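Long-range contacts in Slr1438 protein (Synechocystis sp., PDB 3K25), which probably binds carbohydrate and may act as a sugar isomerase of the aldose 1-epimerase family, although its own function has not been established: residues 44-49 with 62-67; 164-169 with 248-253. All coordinates share one frame; numbering follows the deposited sequence.

Contact 1 (44-49 with 62-67); sequences PILYFD and GGIPIL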
# COMPACT_ATOMS: atom_id res chain seq x y z
N PRO A 44 -14.65 -11.08 -2.94
CA PRO A 44 -13.28 -10.61 -2.72
C PRO A 44 -12.94 -9.30 -3.42
O PRO A 44 -12.83 -9.25 -4.65
CB PRO A 44 -12.43 -11.76 -3.24
CG PRO A 44 -13.27 -12.31 -4.36
CD PRO A 44 -14.65 -12.33 -3.73
N ILE A 45 -12.78 -8.25 -2.64
CA ILE A 45 -12.44 -6.96 -3.22
C ILE A 45 -10.92 -6.84 -3.38
O ILE A 45 -10.45 -6.10 -4.23
CB ILE A 45 -13.05 -5.82 -2.37
CG1 ILE A 45 -12.30 -4.52 -2.57
CG2 ILE A 45 -13.09 -6.21 -0.93
CD1 ILE A 45 -13.07 -3.35 -2.00
N LEU A 46 -10.16 -7.60 -2.58
CA LEU A 46 -8.69 -7.61 -2.68
C LEU A 46 -8.20 -8.95 -3.22
O LEU A 46 -8.87 -9.98 -3.04
CB LEU A 46 -8.04 -7.40 -1.32
CG LEU A 46 -8.02 -5.98 -0.76
CD1 LEU A 46 -7.44 -5.98 0.66
CD2 LEU A 46 -7.20 -5.11 -1.68
N TYR A 47 -7.05 -8.94 -3.87
CA TYR A 47 -6.45 -10.17 -4.40
C TYR A 47 -5.40 -10.60 -3.40
O TYR A 47 -4.74 -9.75 -2.80
CB TYR A 47 -5.77 -9.91 -5.75
CG TYR A 47 -4.73 -10.95 -6.13
CD1 TYR A 47 -3.43 -10.91 -5.60
CD2 TYR A 47 -5.02 -11.95 -7.06
CE1 TYR A 47 -2.46 -11.84 -5.98
CE2 TYR A 47 -4.06 -12.88 -7.45
CZ TYR A 47 -2.79 -12.82 -6.92
OH TYR A 47 -1.84 -13.73 -7.33
N PHE A 48 -5.21 -11.91 -3.22
CA PHE A 48 -4.22 -12.36 -2.26
C PHE A 48 -3.68 -13.75 -2.55
O PHE A 48 -4.43 -14.72 -2.60
CB PHE A 48 -4.81 -12.35 -0.84
CG PHE A 48 -3.78 -12.41 0.25
CD1 PHE A 48 -2.84 -11.38 0.39
CD2 PHE A 48 -3.74 -13.48 1.13
CE1 PHE A 48 -1.88 -11.42 1.40
CE2 PHE A 48 -2.78 -13.53 2.15
CZ PHE A 48 -1.85 -12.49 2.28
N ASP A 49 -2.37 -13.84 -2.74
CA ASP A 49 -1.73 -15.11 -3.03
C ASP A 49 -1.42 -15.85 -1.72
O ASP A 49 -0.34 -15.67 -1.14
CB ASP A 49 -0.45 -14.87 -3.82
CG ASP A 49 0.16 -16.16 -4.33
OD1 ASP A 49 0.03 -17.19 -3.63
OD2 ASP A 49 0.78 -16.13 -5.42
N GLY A 62 -0.37 -9.34 -2.98
CA GLY A 62 -1.79 -9.23 -2.74
C GLY A 62 -1.98 -8.40 -1.50
O GLY A 62 -0.99 -7.97 -0.91
N GLY A 63 -3.22 -8.16 -1.10
CA GLY A 63 -3.44 -7.36 0.08
C GLY A 63 -3.03 -5.91 -0.14
O GLY A 63 -3.05 -5.40 -1.27
N ILE A 64 -2.65 -5.24 0.95
CA ILE A 64 -2.27 -3.85 0.87
C ILE A 64 -0.92 -3.56 1.53
O ILE A 64 -0.85 -3.07 2.67
CB ILE A 64 -3.36 -2.97 1.50
CG1 ILE A 64 -4.72 -3.37 0.94
CG2 ILE A 64 -3.10 -1.50 1.17
CD1 ILE A 64 -5.88 -2.67 1.59
N PRO A 65 0.18 -3.88 0.84
CA PRO A 65 1.51 -3.63 1.40
C PRO A 65 1.79 -2.13 1.62
O PRO A 65 1.29 -1.26 0.89
CB PRO A 65 2.44 -4.26 0.36
CG PRO A 65 1.61 -5.43 -0.15
CD PRO A 65 0.26 -4.76 -0.34
N ILE A 66 2.58 -1.85 2.65
CA ILE A 66 2.94 -0.49 3.02
C ILE A 66 4.36 -0.19 2.56
O ILE A 66 5.27 -0.99 2.80
CB ILE A 66 2.85 -0.34 4.55
CG1 ILE A 66 1.42 -0.62 4.99
CG2 ILE A 66 3.32 1.04 4.99
CD1 ILE A 66 1.25 -0.72 6.49
N LEU A 67 4.54 0.96 1.92
CA LEU A 67 5.86 1.37 1.42
C LEU A 67 6.43 2.52 2.25
O LEU A 67 5.92 3.66 2.20
CB LEU A 67 5.76 1.78 -0.06
CG LEU A 67 4.79 0.96 -0.93
CD1 LEU A 67 4.78 1.54 -2.34
CD2 LEU A 67 5.18 -0.51 -0.96

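Contact 2 (164-169 with 248-253); sequences HPYFFC and KDYLCL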
# COMPACT_ATOMS: atom_id res chain seq x y z
N HIS A 164 0.13 -0.09 -1.44
CA HIS A 164 0.18 -0.90 -2.64
C HIS A 164 -0.99 -1.88 -2.75
O HIS A 164 -0.79 -3.09 -2.92
CB HIS A 164 1.53 -1.63 -2.60
CG HIS A 164 1.89 -2.36 -3.85
ND1 HIS A 164 3.18 -2.37 -4.35
CD2 HIS A 164 1.17 -3.16 -4.66
CE1 HIS A 164 3.23 -3.16 -5.41
NE2 HIS A 164 2.02 -3.65 -5.62
N PRO A 165 -2.23 -1.39 -2.69
CA PRO A 165 -3.38 -2.29 -2.78
C PRO A 165 -3.48 -3.12 -4.06
O PRO A 165 -3.29 -2.62 -5.17
CB PRO A 165 -4.58 -1.35 -2.62
CG PRO A 165 -4.10 -0.11 -3.33
CD PRO A 165 -2.66 0.02 -2.79
N TYR A 166 -3.78 -4.41 -3.88
CA TYR A 166 -3.97 -5.34 -4.99
C TYR A 166 -5.47 -5.59 -5.12
O TYR A 166 -6.02 -6.45 -4.42
CB TYR A 166 -3.30 -6.68 -4.69
CG TYR A 166 -1.80 -6.66 -4.72
CD1 TYR A 166 -1.11 -7.20 -5.80
CD2 TYR A 166 -1.06 -6.16 -3.65
CE1 TYR A 166 0.27 -7.26 -5.82
CE2 TYR A 166 0.32 -6.21 -3.65
CZ TYR A 166 0.98 -6.76 -4.73
OH TYR A 166 2.36 -6.86 -4.73
N PHE A 167 -6.15 -4.85 -5.99
CA PHE A 167 -7.58 -5.04 -6.16
C PHE A 167 -7.89 -6.21 -7.08
O PHE A 167 -7.23 -6.40 -8.11
CB PHE A 167 -8.20 -3.77 -6.71
CG PHE A 167 -8.02 -2.60 -5.80
CD1 PHE A 167 -8.63 -2.58 -4.55
CD2 PHE A 167 -7.25 -1.51 -6.19
CE1 PHE A 167 -8.48 -1.51 -3.70
CE2 PHE A 167 -7.08 -0.42 -5.34
CZ PHE A 167 -7.70 -0.42 -4.09
N PHE A 168 -8.89 -7.02 -6.68
CA PHE A 168 -9.27 -8.20 -7.45
C PHE A 168 -9.73 -7.75 -8.82
O PHE A 168 -10.48 -6.78 -8.94
CB PHE A 168 -10.40 -8.97 -6.75
CG PHE A 168 -10.74 -10.29 -7.41
CD1 PHE A 168 -9.77 -11.29 -7.55
CD2 PHE A 168 -12.02 -10.54 -7.89
CE1 PHE A 168 -10.07 -12.51 -8.16
CE2 PHE A 168 -12.33 -11.77 -8.50
CZ PHE A 168 -11.35 -12.75 -8.63
N CYS A 169 -9.29 -8.45 -9.85
CA CYS A 169 -9.65 -8.07 -11.20
C CYS A 169 -9.34 -9.19 -12.18
O CYS A 169 -8.18 -9.41 -12.53
CB CYS A 169 -8.87 -6.82 -11.57
SG CYS A 169 -9.41 -6.06 -13.10
N LYS A 248 -2.06 -13.11 -13.49
CA LYS A 248 -2.49 -12.81 -12.12
C LYS A 248 -3.67 -11.83 -12.14
O LYS A 248 -3.60 -10.77 -12.75
CB LYS A 248 -1.30 -12.25 -11.33
CG LYS A 248 -0.05 -13.13 -11.47
CD LYS A 248 1.00 -12.89 -10.38
CE LYS A 248 0.59 -13.53 -9.03
NZ LYS A 248 1.63 -13.37 -7.96
N ASP A 249 -4.75 -12.20 -11.46
CA ASP A 249 -5.96 -11.39 -11.44
C ASP A 249 -6.05 -10.25 -10.42
O ASP A 249 -6.85 -10.28 -9.49
CB ASP A 249 -7.19 -12.31 -11.28
CG ASP A 249 -7.37 -13.26 -12.45
OD1 ASP A 249 -7.46 -12.77 -13.60
OD2 ASP A 249 -7.43 -14.49 -12.23
N TYR A 250 -5.24 -9.22 -10.64
CA TYR A 250 -5.24 -8.05 -9.76
C TYR A 250 -4.83 -6.78 -10.49
O TYR A 250 -4.07 -6.82 -11.46
CB TYR A 250 -4.30 -8.27 -8.56
CG TYR A 250 -2.82 -8.36 -8.89
CD1 TYR A 250 -2.16 -9.59 -8.89
CD2 TYR A 250 -2.07 -7.21 -9.14
CE1 TYR A 250 -0.79 -9.67 -9.13
CE2 TYR A 250 -0.69 -7.27 -9.38
CZ TYR A 250 -0.06 -8.51 -9.37
OH TYR A 250 1.30 -8.58 -9.56
N LEU A 251 -5.34 -5.65 -10.02
CA LEU A 251 -5.00 -4.37 -10.60
C LEU A 251 -4.66 -3.43 -9.45
O LEU A 251 -5.50 -3.14 -8.61
CB LEU A 251 -6.18 -3.81 -11.40
CG LEU A 251 -5.99 -2.43 -12.04
CD1 LEU A 251 -4.83 -2.47 -13.01
CD2 LEU A 251 -7.26 -2.01 -12.75
N CYS A 252 -3.41 -2.97 -9.42
CA CYS A 252 -2.97 -2.07 -8.36
C CYS A 252 -3.14 -0.60 -8.77
O CYS A 252 -2.63 -0.16 -9.79
CB CYS A 252 -1.50 -2.34 -8.01
SG CYS A 252 -1.09 -4.05 -7.45
N LEU A 253 -3.88 0.15 -7.96
CA LEU A 253 -4.09 1.57 -8.19
C LEU A 253 -3.52 2.10 -6.88
O LEU A 253 -4.23 2.21 -5.89
CB LEU A 253 -5.58 1.88 -8.30
CG LEU A 253 -5.92 3.25 -8.88
CD1 LEU A 253 -5.20 3.41 -10.19
CD2 LEU A 253 -7.42 3.38 -9.07

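Contact 1 (44-49 with 62-67)
The backbone carbonyl of Tyr47 receives the N-H of Gly63, with Gly63 N 2.8 Å from Tyr47 O and lying almost on the extended C=O direction (170° at the oxygen). This bond ties two largely irregular segments together, and next to it the backbones of Phe48 and Gly62 form a single bridge, their CA atoms 4.0 Å apart. A side chain at Gly62 would point into the Tyr47-Phe48 backbone, while the positive phi of Gly63 also suits glycine. Tyr47 and Phe48 both turn ring edges to the main chain of Gly62. CD1 of Tyr47 is 3.7 Å from Gly62 CA, near the plane of the ring. Phe48, with CG anti to the backbone N (chi1 -163°), turns its ring back so that CD1 comes within 3.6 Å of Gly62 C. The apolar part of the contact belongs to Leu46 and Ile64, whose side chains cross at about a right angle; CD1 of Leu46 meets CD1 of Ile64 at 3.8 Å, and both leucine methyls rest against Ile64 CG1. An alanine in place of Leu46 would probably leave Ile64 without this apolar partner and open a gap beside Val35 and Phe167. The arrangement is a single beta bridge between two loops beside strand 157-168, where Tyr47 and Gly63 both make backbone bonds to Tyr166, in a beta-rich fold consistent with the galactose mutarotase clan.

Contact 2 (164-169 with 248-253)
Tyr166 and Tyr250 run side by side with their hydroxyl ends pointing the same way, yet their rings are turned into a T-shaped, edge-to-face pair: the planes stand at 70° and the centroids are 4.8 Å apart. It is the CD1-CE1 edge of Tyr166 that approaches the face of Tyr250, with Tyr166 CD1 3.5 Å from Tyr250 CD2. Tyr250 can offer that face because its CG lies between the backbone N and the carbonyl carbon (chi1 67°), which stands the ring up from the strand beside its neighbour. A face of Tyr166 is taken by sulfur: Cys252 SG lies 3.9 Å from the ring centroid and only 23° off the ring normal. The same SG reaches the His164 ring obliquely, 3.6 Å from NE2, so the sulfur touches both rings.

Phe167 and Leu251, an antiparallel hydrogen-bonded pair, put their side chains on the face opposite Tyr166 and Cys252. Leu251 N donates to Phe167 O at 2.8 Å in the carbonyl plane, whereas Phe167 N reaches Leu251 O from above that plane, at 3.2 Å. The Phe167 ring turns its edge toward the carbonyl oxygens of Leu251 and Leu253, and its CE2 packs on Leu253 CB. Farther along, Cys169 N donates to Asp249 O, and the CB atoms of Cys169 and Leu251 touch at 4.0 Å.

The joined strands, 157-168 and 250-256, thus present different faces to their surroundings. Trp243 of strand 239-245 meets the rings of His164 and Tyr250, Leu242 and Thr244 of that strand touch Leu251, and strand 227-233 packs through Ile229 and Val231 against Phe167 and through Val231 against Leu253.

Both contacts are mainly buried, with partly exposed residues in each, and their centres are about 7 Å apart. They meet on strand 157-168: Tyr47 N of contact 1 probably bonds to Tyr166 O of contact 2, and His164 N to Pro65 O. Strands 66-67 and 250-256 are both neighbours of strand 157-168 in one antiparallel sheet. Their chemistry follows their place. Contact 1 joins segments only 13 residues apart, buries 252 Å² and combines one backbone bond at a glycine pair with a small leucine-isoleucine contact. Contact 2 joins mostly strand segments 79 residues apart, buries 530 Å² and combines three backbone hydrogen bonds with aromatic and sulfur contacts. The Tyr47 and Tyr250 rings also meet across them.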